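Local atomic coordinates of ribosome-inactivating protein (Lychnis chalcedonica, PDB entry 2G5X), a protein that belongs to the ribosome-inactivating protein family of plants and folds as a single chain of mixed helix and sheet. Residues L198-H211 with Q220-N234. Sequence-based numbering, arbitrary orientation. Where two conformers were deposited one is given.
Sequences LLENNWSKISEQYH and QFTEEEMKLGLLLYN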
loop_
_atom_site.group_PDB
_atom_site.type_symbol
_atom_site.label_atom_id
_atom_site.label_comp_id
_atom_site.label_asym_id
_atom_site.label_seq_id
_atom_site.Cartn_x
_atom_site.Cartn_y
_atom_site.Cartn_z
ATOM N N LEU A 198 -11.075 7.811 -9.618
ATOM C CA LEU A 198 -10.595 8.952 -10.398
ATOM C C LEU A 198 -9.805 9.904 -9.497
ATOM O O LEU A 198 -8.816 10.507 -9.921
ATOM C CB LEU A 198 -11.771 9.695 -11.038
ATOM C CG LEU A 198 -11.418 10.851 -11.979
ATOM C CD1 LEU A 198 -10.545 10.343 -13.122
ATOM C CD2 LEU A 198 -12.700 11.469 -12.522
ATOM N N LEU A 199 -10.254 10.040 -8.252
ATOM C CA LEU A 199 -9.566 10.895 -7.291
ATOM C C LEU A 199 -8.139 10.374 -7.111
ATOM O O LEU A 199 -7.173 11.141 -7.157
ATOM C CB LEU A 199 -10.300 10.871 -5.947
ATOM C CG LEU A 199 -9.609 11.548 -4.762
ATOM C CD1 LEU A 199 -9.387 13.037 -5.048
ATOM C CD2 LEU A 199 -10.470 11.368 -3.524
ATOM N N GLU A 200 -8.022 9.066 -6.902
ATOM C CA GLU A 200 -6.723 8.421 -6.725
ATOM C C GLU A 200 -5.816 8.670 -7.927
ATOM O O GLU A 200 -4.623 8.926 -7.771
ATOM C CB GLU A 200 -6.901 6.912 -6.526
ATOM C CG GLU A 200 -7.490 6.527 -5.173
ATOM C CD GLU A 200 -7.831 5.047 -5.068
ATOM O OE1 GLU A 200 -8.177 4.596 -3.957
ATOM O OE2 GLU A 200 -7.761 4.337 -6.092
ATOM N N ASN A 201 -6.379 8.590 -9.127
ATOM C CA ASN A 201 -5.590 8.809 -10.335
ATOM C C ASN A 201 -5.000 10.215 -10.409
ATOM O O ASN A 201 -3.970 10.423 -11.052
ATOM C CB ASN A 201 -6.438 8.562 -11.585
ATOM C CG ASN A 201 -6.824 7.106 -11.752
ATOM O OD1 ASN A 201 -6.247 6.221 -11.123
ATOM N ND2 ASN A 201 -7.794 6.849 -12.621
ATOM N N ASN A 202 -5.648 11.171 -9.744
ATOM C CA ASN A 202 -5.203 12.564 -9.756
ATOM C C ASN A 202 -4.282 12.977 -8.603
ATOM O O ASN A 202 -4.167 14.165 -8.296
ATOM C CB ASN A 202 -6.419 13.502 -9.776
ATOM C CG ASN A 202 -7.049 13.620 -11.155
ATOM O OD1 ASN A 202 -7.899 12.814 -11.544
ATOM N ND2 ASN A 202 -6.624 14.629 -11.904
ATOM N N TRP A 203 -3.617 12.013 -7.973
ATOM C CA TRP A 203 -2.723 12.330 -6.860
ATOM C C TRP A 203 -1.651 13.350 -7.254
ATOM O O TRP A 203 -1.405 14.313 -6.528
ATOM C CB TRP A 203 -2.061 11.050 -6.327
ATOM C CG TRP A 203 -1.121 11.278 -5.170
ATOM C CD1 TRP A 203 -1.320 12.105 -4.099
ATOM C CD2 TRP A 203 0.144 10.639 -4.954
ATOM N NE1 TRP A 203 -0.258 12.020 -3.229
ATOM C CE2 TRP A 203 0.653 11.126 -3.729
ATOM C CE3 TRP A 203 0.895 9.699 -5.674
ATOM C CZ2 TRP A 203 1.882 10.706 -3.209
ATOM C CZ3 TRP A 203 2.118 9.281 -5.156
ATOM C CH2 TRP A 203 2.597 9.786 -3.934
ATOM N N SER A 204 -1.021 13.145 -8.407
ATOM C CA SER A 204 0.027 14.053 -8.869
ATOM C C SER A 204 -0.477 15.467 -9.164
ATOM O O SER A 204 0.154 16.454 -8.772
ATOM C CB SER A 204 0.705 13.483 -10.119
ATOM O OG SER A 204 1.711 14.364 -10.595
ATOM N N LYS A 205 -1.611 15.572 -9.850
ATOM C CA LYS A 205 -2.155 16.883 -10.189
ATOM C C LYS A 205 -2.560 17.699 -8.966
ATOM O O LYS A 205 -2.392 18.918 -8.944
ATOM C CB LYS A 205 -3.337 16.735 -11.151
ATOM C CG LYS A 205 -2.909 16.288 -12.546
ATOM C CD LYS A 205 -4.084 16.173 -13.496
ATOM C CE LYS A 205 -3.619 15.743 -14.882
ATOM N NZ LYS A 205 -2.673 16.731 -15.475
ATOM N N ILE A 206 -3.086 17.026 -7.949
ATOM C CA ILE A 206 -3.489 17.705 -6.723
ATOM C C ILE A 206 -2.231 18.098 -5.957
ATOM O O ILE A 206 -2.131 19.209 -5.433
ATOM C CB ILE A 206 -4.370 16.789 -5.848
ATOM C CG1 ILE A 206 -5.689 16.507 -6.575
ATOM C CG2 ILE A 206 -4.630 17.443 -4.489
ATOM C CD1 ILE A 206 -6.518 15.393 -5.951
ATOM N N SER A 207 -1.267 17.185 -5.905
ATOM C CA SER A 207 -0.010 17.454 -5.212
ATOM C C SER A 207 0.657 18.704 -5.778
ATOM O O SER A 207 1.170 19.531 -5.030
ATOM C CB SER A 207 0.950 16.269 -5.347
ATOM O OG SER A 207 2.086 16.422 -4.514
ATOM N N GLU A 208 0.648 18.836 -7.102
ATOM C CA GLU A 208 1.263 19.989 -7.759
ATOM C C GLU A 208 0.746 21.311 -7.206
ATOM O O GLU A 208 1.523 22.239 -6.961
ATOM C CB GLU A 208 1.005 19.952 -9.268
ATOM C CG GLU A 208 1.729 18.845 -10.009
ATOM C CD GLU A 208 1.479 18.881 -11.509
ATOM O OE1 GLU A 208 2.045 18.027 -12.224
ATOM O OE2 GLU A 208 0.720 19.761 -11.973
ATOM N N GLN A 209 -0.565 21.395 -7.016
ATOM C CA GLN A 209 -1.174 22.613 -6.510
ATOM C C GLN A 209 -0.800 22.909 -5.065
ATOM O O GLN A 209 -0.628 24.072 -4.696
ATOM C CB GLN A 209 -2.696 22.543 -6.662
ATOM C CG GLN A 209 -3.141 22.508 -8.114
ATOM C CD GLN A 209 -2.493 23.605 -8.935
ATOM O OE1 GLN A 209 -2.626 24.789 -8.624
ATOM N NE2 GLN A 209 -1.781 23.217 -9.989
ATOM N N TYR A 210 -0.673 21.865 -4.249
ATOM C CA TYR A 210 -0.304 22.053 -2.853
ATOM C C TYR A 210 1.063 22.715 -2.720
ATOM O O TYR A 210 1.340 23.380 -1.723
ATOM C CB TYR A 210 -0.315 20.716 -2.104
ATOM C CG TYR A 210 -1.583 20.491 -1.311
ATOM C CD1 TYR A 210 -1.851 21.239 -0.164
ATOM C CD2 TYR A 210 -2.528 19.551 -1.719
ATOM C CE1 TYR A 210 -3.032 21.056 0.558
ATOM C CE2 TYR A 210 -3.710 19.362 -1.007
ATOM C CZ TYR A 210 -3.955 20.117 0.129
ATOM O OH TYR A 210 -5.124 19.937 0.831
ATOM N N HIS A 211 1.921 22.538 -3.718
ATOM C CA HIS A 211 3.234 23.164 -3.667
ATOM C C HIS A 211 3.121 24.666 -3.943
ATOM O O HIS A 211 4.049 25.428 -3.664
ATOM C CB HIS A 211 4.190 22.520 -4.679
ATOM C CG HIS A 211 4.823 21.249 -4.196
ATOM N ND1 HIS A 211 4.267 20.006 -4.412
ATOM C CD2 HIS A 211 5.976 21.031 -3.520
ATOM C CE1 HIS A 211 5.052 19.077 -3.893
ATOM N NE2 HIS A 211 6.097 19.674 -3.345
ATOM N N GLN A 220 -12.354 20.228 -9.811
ATOM C CA GLN A 220 -12.886 18.962 -10.293
ATOM C C GLN A 220 -13.292 18.149 -9.064
ATOM O O GLN A 220 -14.259 17.391 -9.092
ATOM C CB GLN A 220 -11.820 18.222 -11.104
ATOM C CG GLN A 220 -12.152 16.774 -11.415
ATOM C CD GLN A 220 -11.136 16.141 -12.349
ATOM O OE1 GLN A 220 -11.449 15.197 -13.078
ATOM N NE2 GLN A 220 -9.916 16.665 -12.341
ATOM N N PHE A 221 -12.538 18.321 -7.983
ATOM C CA PHE A 221 -12.825 17.636 -6.731
ATOM C C PHE A 221 -13.028 18.678 -5.638
ATOM O O PHE A 221 -12.616 19.830 -5.784
ATOM C CB PHE A 221 -11.680 16.690 -6.354
ATOM C CG PHE A 221 -11.431 15.609 -7.370
ATOM C CD1 PHE A 221 -10.500 15.793 -8.389
ATOM C CD2 PHE A 221 -12.152 14.422 -7.331
ATOM C CE1 PHE A 221 -10.295 14.807 -9.355
ATOM C CE2 PHE A 221 -11.954 13.431 -8.293
ATOM C CZ PHE A 221 -11.024 13.627 -9.307
ATOM N N THR A 222 -13.671 18.276 -4.549
ATOM C CA THR A 222 -13.926 19.190 -3.443
ATOM C C THR A 222 -12.659 19.412 -2.631
ATOM O O THR A 222 -11.681 18.677 -2.769
ATOM C CB THR A 222 -15.006 18.637 -2.494
ATOM O OG1 THR A 222 -14.491 17.493 -1.803
ATOM C CG2 THR A 222 -16.246 18.237 -3.269
ATOM N N GLU A 223 -12.680 20.429 -1.777
ATOM C CA GLU A 223 -11.526 20.724 -0.942
ATOM C C GLU A 223 -11.223 19.544 -0.014
ATOM O O GLU A 223 -10.061 19.242 0.258
ATOM C CB GLU A 223 -11.778 21.994 -0.128
ATOM C CG GLU A 223 -10.604 22.420 0.732
ATOM C CD GLU A 223 -10.777 23.812 1.307
ATOM O OE1 GLU A 223 -9.935 24.218 2.137
ATOM O OE2 GLU A 223 -11.751 24.500 0.926
ATOM N N GLU A 224 -12.269 18.868 0.454
ATOM C CA GLU A 224 -12.093 17.721 1.344
ATOM C C GLU A 224 -11.514 16.512 0.609
ATOM O O GLU A 224 -10.663 15.799 1.142
ATOM C CB GLU A 224 -13.427 17.341 1.998
ATOM C CG GLU A 224 -13.970 18.403 2.945
ATOM C CD GLU A 224 -14.611 19.572 2.219
ATOM O OE1 GLU A 224 -14.646 20.679 2.793
ATOM O OE2 GLU A 224 -15.094 19.381 1.083
ATOM N N GLU A 225 -11.977 16.279 -0.613
ATOM C CA GLU A 225 -11.469 15.164 -1.402
ATOM C C GLU A 225 -9.987 15.367 -1.705
ATOM O O GLU A 225 -9.220 14.403 -1.780
ATOM C CB GLU A 225 -12.247 15.040 -2.714
ATOM C CG GLU A 225 -13.552 14.278 -2.588
ATOM C CD GLU A 225 -14.411 14.373 -3.835
ATOM O OE1 GLU A 225 -15.308 13.520 -3.997
ATOM O OE2 GLU A 225 -14.199 15.303 -4.646
ATOM N N MET A 226 -9.587 16.629 -1.855
ATOM C CA MET A 226 -8.204 16.967 -2.173
ATOM C C MET A 226 -7.258 17.070 -0.978
ATOM O O MET A 226 -6.063 17.306 -1.159
ATOM C CB MET A 226 -8.152 18.278 -2.967
ATOM C CG MET A 226 -8.821 18.203 -4.333
ATOM S SD MET A 226 -8.492 19.662 -5.352
ATOM C CE MET A 226 -9.638 20.832 -4.631
ATOM N N LYS A 227 -7.776 16.892 0.233
ATOM C CA LYS A 227 -6.946 16.974 1.434
ATOM C C LYS A 227 -5.951 15.811 1.454
ATOM O O LYS A 227 -6.289 14.691 1.849
ATOM C CB LYS A 227 -7.826 16.924 2.687
ATOM C CG LYS A 227 -7.291 17.718 3.871
ATOM C CD LYS A 227 -7.793 19.157 3.837
ATOM C CE LYS A 227 -7.061 20.028 4.848
ATOM N NZ LYS A 227 -7.553 21.435 4.833
ATOM N N LEU A 228 -4.717 16.074 1.040
ATOM C CA LEU A 228 -3.707 15.019 0.989
ATOM C C LEU A 228 -2.987 14.739 2.304
ATOM O O LEU A 228 -2.784 15.638 3.122
ATOM C CB LEU A 228 -2.677 15.344 -0.096
ATOM C CG LEU A 228 -3.261 15.558 -1.493
ATOM C CD1 LEU A 228 -2.136 15.818 -2.477
ATOM C CD2 LEU A 228 -4.069 14.338 -1.918
ATOM N N GLY A 229 -2.623 13.472 2.498
ATOM C CA GLY A 229 -1.899 13.061 3.687
ATOM C C GLY A 229 -0.427 12.865 3.361
ATOM O O GLY A 229 0.410 12.741 4.255
ATOM N N LEU A 230 -0.116 12.833 2.068
ATOM C CA LEU A 230 1.251 12.665 1.585
ATOM C C LEU A 230 1.331 13.345 0.224
ATOM O O LEU A 230 0.474 13.123 -0.632
ATOM C CB LEU A 230 1.594 11.172 1.436
ATOM C CG LEU A 230 2.962 10.824 0.828
ATOM C CD1 LEU A 230 4.074 11.236 1.788
ATOM C CD2 LEU A 230 3.046 9.323 0.548
ATOM N N LEU A 231 2.344 14.179 0.024
ATOM C CA LEU A 231 2.495 14.863 -1.254
ATOM C C LEU A 231 3.572 14.205 -2.092
ATOM O O LEU A 231 4.523 13.632 -1.566
ATOM C CB LEU A 231 2.880 16.336 -1.058
ATOM C CG LEU A 231 1.956 17.275 -0.281
ATOM C CD1 LEU A 231 2.488 18.696 -0.398
ATOM C CD2 LEU A 231 0.545 17.204 -0.833
ATOM N N LEU A 232 3.405 14.284 -3.404
ATOM C CA LEU A 232 4.393 13.753 -4.325
ATOM C C LEU A 232 5.381 14.903 -4.532
ATOM O O LEU A 232 5.021 16.073 -4.382
ATOM C CB LEU A 232 3.729 13.389 -5.656
ATOM C CG LEU A 232 4.604 12.837 -6.786
ATOM C CD1 LEU A 232 5.045 11.423 -6.445
ATOM C CD2 LEU A 232 3.819 12.842 -8.092
ATOM N N TYR A 233 6.627 14.576 -4.849
ATOM C CA TYR A 233 7.632 15.599 -5.106
ATOM C C TYR A 233 7.112 16.468 -6.256
ATOM O O TYR A 233 6.217 16.052 -6.993
ATOM C CB TYR A 233 8.945 14.925 -5.505
ATOM C CG TYR A 233 8.778 13.934 -6.633
ATOM C CD1 TYR A 233 8.716 14.361 -7.959
ATOM C CD2 TYR A 233 8.640 12.570 -6.373
ATOM C CE1 TYR A 233 8.516 13.455 -9.001
ATOM C CE2 TYR A 233 8.440 11.656 -7.406
ATOM C CZ TYR A 233 8.380 12.108 -8.716
ATOM O OH TYR A 233 8.178 11.212 -9.740
ATOM N N ASN A 234 7.659 17.670 -6.409
ATOM C CA ASN A 234 7.219 18.542 -7.494
ATOM C C ASN A 234 8.386 18.856 -8.425
ATOM O O ASN A 234 9.419 18.159 -8.314
ATOM C CB ASN A 234 6.608 19.836 -6.936
ATOM C CG ASN A 234 7.649 20.873 -6.568
ATOM O OD1 ASN A 234 8.701 20.552 -6.018
ATOM N ND2 ASN A 234 7.348 22.137 -6.857
ATOM O OXT ASN A 234 8.250 19.774 -9.263
HETATM O O HOH W 1 3.766 17.249 -6.786
HETATM O O HOH W 2 -7.837 20.659 -0.212
#
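With CG of Trp203 trans to the backbone N (chi1 -180°), the indole leaves helix 203-210 to meet the C-terminal tail at Leu230, and OG of Ser207, one turn on and likewise trans (chi1 -171°) in the conformer described, one of two deposited, points at Leu232. NE1 of Trp203 donates to Leu230 O at 2.9 Å, a nearly straight bond with the carbonyl oxygen in the indole plane. This bond helps to set the rotation of the ring, and Leu232 lays its CB over one face of the six-membered ring, a CH-pi contact 4.1 Å from the centroid. In that same conformer Leu232 N donates to Ser207 OG at 2.7 Å in a more bent bond, while a water bridges the hydroxyl to Tyr233 O. The imidazole of His211 is tethered through ND1 to Ser207 O of its own helix and takes Asn234 CB squarely over its centre, 3.4 Å from the centroid. CD1 of Leu228 wedges between CG2 of Ile206, at 3.6 Å, and the phenol of Tyr210. The latter ring turns its edge to Met226 O, and its OH shares a water with Glu223 O. At the start of both segments, Leu199 lays CD1 over one face of the Phe221 ring, 4.1 Å from its centroid, while CG of Leu198 meets the rim in the ring plane. Glu225 OE1 forms a salt bridge with Arg195, tying this end of the tail to helix 193-201. Arg173 makes a cation-pi contact with Trp203. The tail thus runs along the last two helices, 193-201 and 203-210, and backbone bonds from Lys227 to Lys175 and from Leu231 to Pro35 and Thr37 link the tail to helix 175-184 and to the loop before strand 45-51.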